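Local coordinates for hypothetical Membrane Spanning Protein (Bacillus cereus, PDB 2FB5) that condenses two ATP molecules into the signalling nucleotide cyclic di-AMP, acting as a diadenylate cyclase required for efficient spore formation, at residues 112-117 with 143-148; 94-99 with 136-141; 106-111 with 148-153. One frame throughout, in Å; residues are numbered along the deposited sequence.

Contact 1: residues 112-117 with 143-148; sequences TTLNAH and NHIVSA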
# COMPACT_ATOMS: atom_id res chain seq x y z
N THR A 112 -7.72 -13.41 34.13
CA THR A 112 -9.10 -13.00 34.31
C THR A 112 -9.60 -12.34 33.03
O THR A 112 -8.93 -11.48 32.48
CB THR A 112 -9.18 -11.98 35.47
OG1 THR A 112 -8.99 -12.65 36.72
CG2 THR A 112 -10.53 -11.25 35.51
N THR A 113 -10.78 -12.74 32.56
CA THR A 113 -11.37 -12.16 31.36
C THR A 113 -12.13 -10.89 31.74
O THR A 113 -12.93 -10.91 32.69
CB THR A 113 -12.32 -13.17 30.68
OG1 THR A 113 -11.55 -14.24 30.13
CG2 THR A 113 -13.14 -12.53 29.55
N LEU A 114 -11.87 -9.80 31.02
CA LEU A 114 -12.59 -8.53 31.21
C LEU A 114 -13.50 -8.16 30.03
O LEU A 114 -14.61 -7.68 30.23
CB LEU A 114 -11.61 -7.38 31.44
CG LEU A 114 -10.86 -7.22 32.76
CD1 LEU A 114 -9.66 -8.14 32.85
CD2 LEU A 114 -10.39 -5.78 32.86
N ASN A 115 -13.01 -8.35 28.80
CA ASN A 115 -13.72 -7.86 27.61
C ASN A 115 -14.22 -6.42 27.83
O ASN A 115 -15.38 -6.10 27.52
CB ASN A 115 -14.89 -8.78 27.24
CG ASN A 115 -14.43 -10.17 26.83
OD1 ASN A 115 -13.37 -10.33 26.23
ND2 ASN A 115 -15.23 -11.18 27.13
N ALA A 116 -13.34 -5.56 28.34
CA ALA A 116 -13.69 -4.18 28.74
C ALA A 116 -13.33 -3.12 27.71
O ALA A 116 -12.39 -3.30 26.93
CB ALA A 116 -12.98 -3.83 30.05
N HIS A 117 -14.05 -2.01 27.75
CA HIS A 117 -13.68 -0.82 27.01
C HIS A 117 -12.29 -0.38 27.49
O HIS A 117 -12.04 -0.25 28.70
CB HIS A 117 -14.75 0.28 27.24
CG HIS A 117 -14.42 1.61 26.64
ND1 HIS A 117 -14.11 1.77 25.30
CD2 HIS A 117 -14.41 2.86 27.18
CE1 HIS A 117 -13.89 3.06 25.05
NE2 HIS A 117 -14.06 3.73 26.18
N ASN A 143 -9.92 -2.06 20.47
CA ASN A 143 -10.28 -1.10 21.51
C ASN A 143 -10.83 -1.75 22.78
O ASN A 143 -11.55 -1.11 23.56
CB ASN A 143 -11.26 -0.03 20.97
CG ASN A 143 -10.78 0.62 19.68
OD1 ASN A 143 -11.51 0.66 18.67
ND2 ASN A 143 -9.54 1.10 19.68
N HIS A 144 -10.50 -3.03 22.98
CA HIS A 144 -10.93 -3.75 24.18
C HIS A 144 -9.73 -4.28 24.96
O HIS A 144 -8.72 -4.66 24.37
CB HIS A 144 -11.84 -4.94 23.83
CG HIS A 144 -13.21 -4.56 23.37
ND1 HIS A 144 -14.29 -4.53 24.22
CD2 HIS A 144 -13.67 -4.20 22.15
CE1 HIS A 144 -15.37 -4.14 23.55
NE2 HIS A 144 -15.02 -3.93 22.29
N ILE A 145 -9.86 -4.30 26.28
CA ILE A 145 -8.96 -5.04 27.14
C ILE A 145 -9.62 -6.40 27.26
O ILE A 145 -10.66 -6.54 27.90
CB ILE A 145 -8.79 -4.32 28.51
CG1 ILE A 145 -8.04 -2.99 28.31
CG2 ILE A 145 -8.08 -5.21 29.55
CD1 ILE A 145 -8.10 -2.04 29.51
N VAL A 146 -9.05 -7.40 26.59
CA VAL A 146 -9.64 -8.73 26.59
C VAL A 146 -9.55 -9.33 27.99
O VAL A 146 -10.53 -9.85 28.52
CB VAL A 146 -8.95 -9.67 25.56
CG1 VAL A 146 -9.60 -11.06 25.57
CG2 VAL A 146 -8.99 -9.08 24.15
N SER A 147 -8.35 -9.28 28.57
CA SER A 147 -8.04 -9.98 29.80
C SER A 147 -6.81 -9.39 30.46
O SER A 147 -6.08 -8.61 29.84
CB SER A 147 -7.79 -11.46 29.50
OG SER A 147 -6.91 -11.59 28.40
N ALA A 148 -6.57 -9.79 31.71
CA ALA A 148 -5.43 -9.31 32.49
C ALA A 148 -4.88 -10.45 33.33
O ALA A 148 -5.49 -11.52 33.41
CB ALA A 148 -5.85 -8.15 33.40
O HOH W 1 -13.97 -0.14 23.44
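V146 O takes two consecutive backbone N-H groups at once, from L114 N at 2.8 Å and from N115 N at 2.9 Å. Both come in from the same face of the carbonyl plane, and the N115 donor stands well above that plane, 45° out of it. This double grip lies next to a G1 beta bulge in the antiparallel pairing of strand 112-117, outermost in the mixed sheet of the nucleotide-binding domain within this chain, with strand 144-147. The extra residue is taken up where N115 and A116 both sit opposite I145. N115 carries the bulge with a left-handed backbone (phi 45°).

Before the bulge T112 and A148 form a hydrogen-bonded pair, T112 N reaching A148 O at 3.0 Å and A148 N returning to T112 O. Within it A116 and I145 form another, again with a bond in each direction. The CA of H144 also leans on A116 O in a CA-H...O contact.

L114 lies across to the partner strand. Its CG lies anti to the carbonyl carbon (chi1 -74°), and the two methyls then spread along that strand: CD1 meets A148 CB at 3.8 Å, while CD2 runs beside I145 CG2, the two side chains pointing the same way. On the same face as A116, I145 and A148, helix 120-126 packs down with L122, L123 and I126. On the other strand flank, V146 and S147 are hydrogen-bonded to L139.

At the far end a water bridges the two segments, lying in the plane of the H117 ring: it is 2.7 Å from H117 ND1 and donates to N143 O at 2.6 Å.

Contact 2: residues 94-99 with 136-141; sequences ALIVVE and GAVLVK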
# COMPACT_ATOMS: atom_id res chain seq x y z
N ALA A 94 4.42 -2.92 34.17
CA ALA A 94 3.29 -3.14 33.29
C ALA A 94 3.73 -3.99 32.13
O ALA A 94 4.88 -3.92 31.72
CB ALA A 94 2.72 -1.81 32.79
N LEU A 95 2.79 -4.76 31.58
CA LEU A 95 3.05 -5.66 30.48
C LEU A 95 1.78 -5.71 29.63
O LEU A 95 0.79 -6.32 30.03
CB LEU A 95 3.40 -7.06 31.02
CG LEU A 95 3.78 -8.18 30.05
CD1 LEU A 95 5.05 -7.84 29.29
CD2 LEU A 95 3.98 -9.50 30.83
N ILE A 96 1.80 -5.03 28.48
CA ILE A 96 0.61 -4.88 27.64
C ILE A 96 0.82 -5.45 26.24
O ILE A 96 1.59 -4.91 25.44
CB ILE A 96 0.17 -3.40 27.51
CG1 ILE A 96 -0.10 -2.79 28.90
CG2 ILE A 96 -1.07 -3.31 26.60
CD1 ILE A 96 -0.51 -1.29 28.91
N VAL A 97 0.12 -6.55 25.96
CA VAL A 97 0.17 -7.21 24.65
C VAL A 97 -0.85 -6.55 23.71
O VAL A 97 -2.03 -6.47 24.04
CB VAL A 97 -0.21 -8.70 24.78
CG1 VAL A 97 -0.29 -9.38 23.40
CG2 VAL A 97 0.79 -9.45 25.67
N VAL A 98 -0.40 -6.07 22.56
CA VAL A 98 -1.35 -5.63 21.55
C VAL A 98 -1.39 -6.66 20.43
O VAL A 98 -0.40 -6.84 19.72
CB VAL A 98 -1.02 -4.24 20.99
CG1 VAL A 98 -2.12 -3.79 20.04
CG2 VAL A 98 -0.85 -3.25 22.15
N GLU A 99 -2.52 -7.35 20.31
CA GLU A 99 -2.74 -8.31 19.24
C GLU A 99 -2.67 -7.61 17.89
O GLU A 99 -3.25 -6.52 17.71
CB GLU A 99 -4.11 -8.99 19.39
CG GLU A 99 -4.28 -10.19 18.47
CD GLU A 99 -5.55 -11.00 18.78
OE1 GLU A 99 -5.90 -11.16 19.97
OE2 GLU A 99 -6.18 -11.48 17.81
N GLY A 136 1.05 -10.10 35.78
CA GLY A 136 0.81 -10.77 34.50
C GLY A 136 0.50 -9.75 33.42
O GLY A 136 0.61 -8.55 33.67
N ALA A 137 0.12 -10.22 32.24
CA ALA A 137 -0.05 -9.36 31.07
C ALA A 137 -1.50 -8.99 30.82
O ALA A 137 -2.40 -9.81 31.02
CB ALA A 137 0.50 -10.05 29.83
N VAL A 138 -1.71 -7.77 30.35
CA VAL A 138 -2.98 -7.39 29.75
C VAL A 138 -2.94 -7.74 28.26
O VAL A 138 -1.91 -7.56 27.61
CB VAL A 138 -3.25 -5.88 29.95
CG1 VAL A 138 -4.17 -5.33 28.87
CG2 VAL A 138 -3.83 -5.65 31.32
N LEU A 139 -4.04 -8.26 27.74
CA LEU A 139 -4.20 -8.48 26.31
C LEU A 139 -5.16 -7.44 25.75
O LEU A 139 -6.27 -7.30 26.27
CB LEU A 139 -4.75 -9.87 26.02
CG LEU A 139 -5.19 -10.20 24.58
CD1 LEU A 139 -4.08 -9.91 23.57
CD2 LEU A 139 -5.62 -11.67 24.51
N VAL A 140 -4.75 -6.75 24.69
CA VAL A 140 -5.59 -5.74 24.04
C VAL A 140 -5.90 -6.25 22.63
O VAL A 140 -5.00 -6.67 21.90
CB VAL A 140 -4.85 -4.38 23.96
CG1 VAL A 140 -5.51 -3.43 22.96
CG2 VAL A 140 -4.74 -3.72 25.34
N LYS A 141 -7.18 -6.24 22.26
CA LYS A 141 -7.59 -6.51 20.89
C LYS A 141 -8.35 -5.28 20.44
O LYS A 141 -9.45 -5.03 20.92
CB LYS A 141 -8.47 -7.75 20.81
CG LYS A 141 -9.13 -7.98 19.45
CD LYS A 141 -8.12 -8.50 18.43
CE LYS A 141 -8.82 -8.97 17.16
NZ LYS A 141 -7.84 -9.67 16.28
O HOH W 2 -5.74 -7.57 15.61
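Four backbone hydrogen bonds zip E99 and the strand 94-98 before it to strand 137-141, with the two running parallel. V138 N donates to L95 O, V97 N to V138 O at 2.8 Å, V140 N to V97 O and E99 N to V140 O. The short strand axes cross at only -26°. A137 adds a CA-H...O contact to L95 O.

Apolar side chains pack on both faces. On one, I96 CG2 comes against V140 CG2 at 3.9 Å. On the other, V97 CG1 meets L139 CD1 at 3.8 Å, and L95, its CG swung anti to the backbone N (chi1 -177°), lays CD2 on A137 CB at 3.7 Å. L95 and V97 also reach helix 166-175, which covers this face.

The charged interaction comes at the C-terminal ends. E99 extends its chain while K141 bends at chi2 (74°), so that K141 CD lies against the E99 carboxylate and NZ forms a salt bridge to OE2 at 2.9 Å, from above the carboxylate plane. A water accepts from K141 NZ and only weakly reaches E99 O.

G136 and A137 belong to the DGA signature of diadenylate cyclases, and this parallel pair forms the buried middle of the family's mixed sheet.

Contact 3: residues 106-111 with 148-153; sequences ALIQTG and AANILP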
# COMPACT_ATOMS: atom_id res chain seq x y z
N ALA A 106 -3.82 -19.60 21.77
CA ALA A 106 -3.05 -20.82 22.03
C ALA A 106 -1.73 -20.53 22.75
O ALA A 106 -1.10 -21.43 23.29
CB ALA A 106 -2.81 -21.60 20.75
N LEU A 107 -1.32 -19.26 22.75
CA LEU A 107 -0.02 -18.87 23.30
C LEU A 107 -0.09 -18.21 24.68
O LEU A 107 0.90 -18.15 25.41
CB LEU A 107 0.71 -17.93 22.33
CG LEU A 107 1.13 -18.50 20.97
CD1 LEU A 107 1.55 -17.37 20.05
CD2 LEU A 107 2.26 -19.50 21.15
N ILE A 108 -1.27 -17.69 25.01
CA ILE A 108 -1.48 -16.95 26.25
C ILE A 108 -2.38 -17.77 27.16
O ILE A 108 -3.44 -18.25 26.73
CB ILE A 108 -2.13 -15.57 25.95
CG1 ILE A 108 -1.14 -14.67 25.20
CG2 ILE A 108 -2.67 -14.92 27.24
CD1 ILE A 108 -1.72 -13.26 24.79
N GLN A 109 -1.96 -17.96 28.41
CA GLN A 109 -2.84 -18.57 29.39
C GLN A 109 -3.60 -17.45 30.11
O GLN A 109 -3.00 -16.60 30.77
CB GLN A 109 -2.05 -19.44 30.37
CG GLN A 109 -1.28 -20.58 29.69
CD GLN A 109 0.22 -20.32 29.64
OE1 GLN A 109 0.92 -20.56 30.63
NE2 GLN A 109 0.72 -19.84 28.50
N THR A 110 -4.92 -17.47 29.95
CA THR A 110 -5.78 -16.38 30.45
C THR A 110 -5.81 -16.33 31.97
O THR A 110 -5.95 -17.36 32.63
CB THR A 110 -7.21 -16.50 29.89
OG1 THR A 110 -7.17 -16.50 28.47
CG2 THR A 110 -8.09 -15.31 30.35
N GLY A 111 -5.66 -15.13 32.53
CA GLY A 111 -5.84 -14.92 33.96
C GLY A 111 -7.31 -14.68 34.21
O GLY A 111 -8.07 -15.61 34.45
N ALA A 148 -6.57 -9.79 31.71
CA ALA A 148 -5.43 -9.31 32.49
C ALA A 148 -4.88 -10.45 33.33
O ALA A 148 -5.49 -11.52 33.41
CB ALA A 148 -5.85 -8.15 33.40
N ALA A 149 -3.73 -10.22 33.97
CA ALA A 149 -3.06 -11.24 34.77
C ALA A 149 -2.75 -12.49 33.92
O ALA A 149 -2.69 -13.62 34.43
CB ALA A 149 -3.89 -11.59 36.01
N ASN A 150 -2.55 -12.27 32.62
CA ASN A 150 -2.28 -13.38 31.69
C ASN A 150 -0.84 -13.88 31.84
O ASN A 150 0.05 -13.12 32.24
CB ASN A 150 -2.54 -12.96 30.23
CG ASN A 150 -3.98 -12.52 29.98
OD1 ASN A 150 -4.23 -11.51 29.31
ND2 ASN A 150 -4.93 -13.25 30.52
N ILE A 151 -0.62 -15.15 31.51
CA ILE A 151 0.72 -15.75 31.50
C ILE A 151 1.21 -15.93 30.06
O ILE A 151 0.54 -16.57 29.24
CB ILE A 151 0.74 -17.11 32.22
CG1 ILE A 151 0.33 -16.92 33.69
CG2 ILE A 151 2.14 -17.77 32.13
CD1 ILE A 151 -0.11 -18.21 34.37
N LEU A 152 2.39 -15.37 29.77
CA LEU A 152 3.01 -15.45 28.45
C LEU A 152 4.21 -16.39 28.48
O LEU A 152 4.78 -16.59 29.56
CB LEU A 152 3.54 -14.08 28.06
CG LEU A 152 2.62 -13.07 27.38
CD1 LEU A 152 1.20 -13.10 27.94
CD2 LEU A 152 3.23 -11.68 27.49
N PRO A 153 4.63 -16.94 27.32
CA PRO A 153 5.86 -17.76 27.29
C PRO A 153 7.10 -16.88 27.51
O PRO A 153 7.12 -15.73 27.05
CB PRO A 153 5.85 -18.36 25.88
CG PRO A 153 5.10 -17.35 25.06
CD PRO A 153 4.03 -16.81 25.97
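A loop meets the continuation of a strand here: residues 106-111, leading into strand 112-117, lie alongside residues 148-153, where the chain of strand 144-150 turns a corner at A148 and A149. One antiparallel bridge holds them, the hydrogen-bonded pair Q109 and I151. Q109 N donates to I151 O at 3.0 Å and I151 N to Q109 O at 2.9 Å.

Side chains divide to the two sides of this bridge. Inward, I108 sends CG1 beside L152 CD1 at 3.9 Å, the two side chains pointing the same way, and its CG2, anti to the backbone N, rests on N150 CB at 3.6 Å. I108 and L152 also touch L174, so this side packs on helix 166-175. Outward, Q109 folds back at chi2 (107°) and lays its amide by I151, with OE1 3.4 Å from I151 CG2, on a side largely open to solvent.

At the corner, A149 and N150 both face A137 in a G1 bulge, and G111 slips in close: its CA makes CA-H...O contacts to A148 O and to A149 O, the latter at 3.4 Å. At the other end P153 CD packs against L107 O at 3.5 Å.

A two-bond backbone bridge thus joins the loop to its neighbour, and the apolar side chains of I108 and L152, meeting each other and L174, probably help to hold it against helix 166-175.

From the N terminus, strand 94-98 waits until 136-141 to be paired, so contact 2 closes a long loop that takes in the loop 106-111, strand 112-117 and helix 120-126. Contact 3 starts inside that loop, at 106-111, and ends beyond it at 148-153; contact 1 joins 112-117 to 143-148 and falls entirely within the span of contact 3. Contact 2 therefore crosses both. Strand 144-150 links them all: it hydrogen-bonds to 137-141 through V146 N and L139 O, and contacts 1 and 3 share A148. Together they tie the sheet's edge to its middle, with L152 reaching V97 and A137.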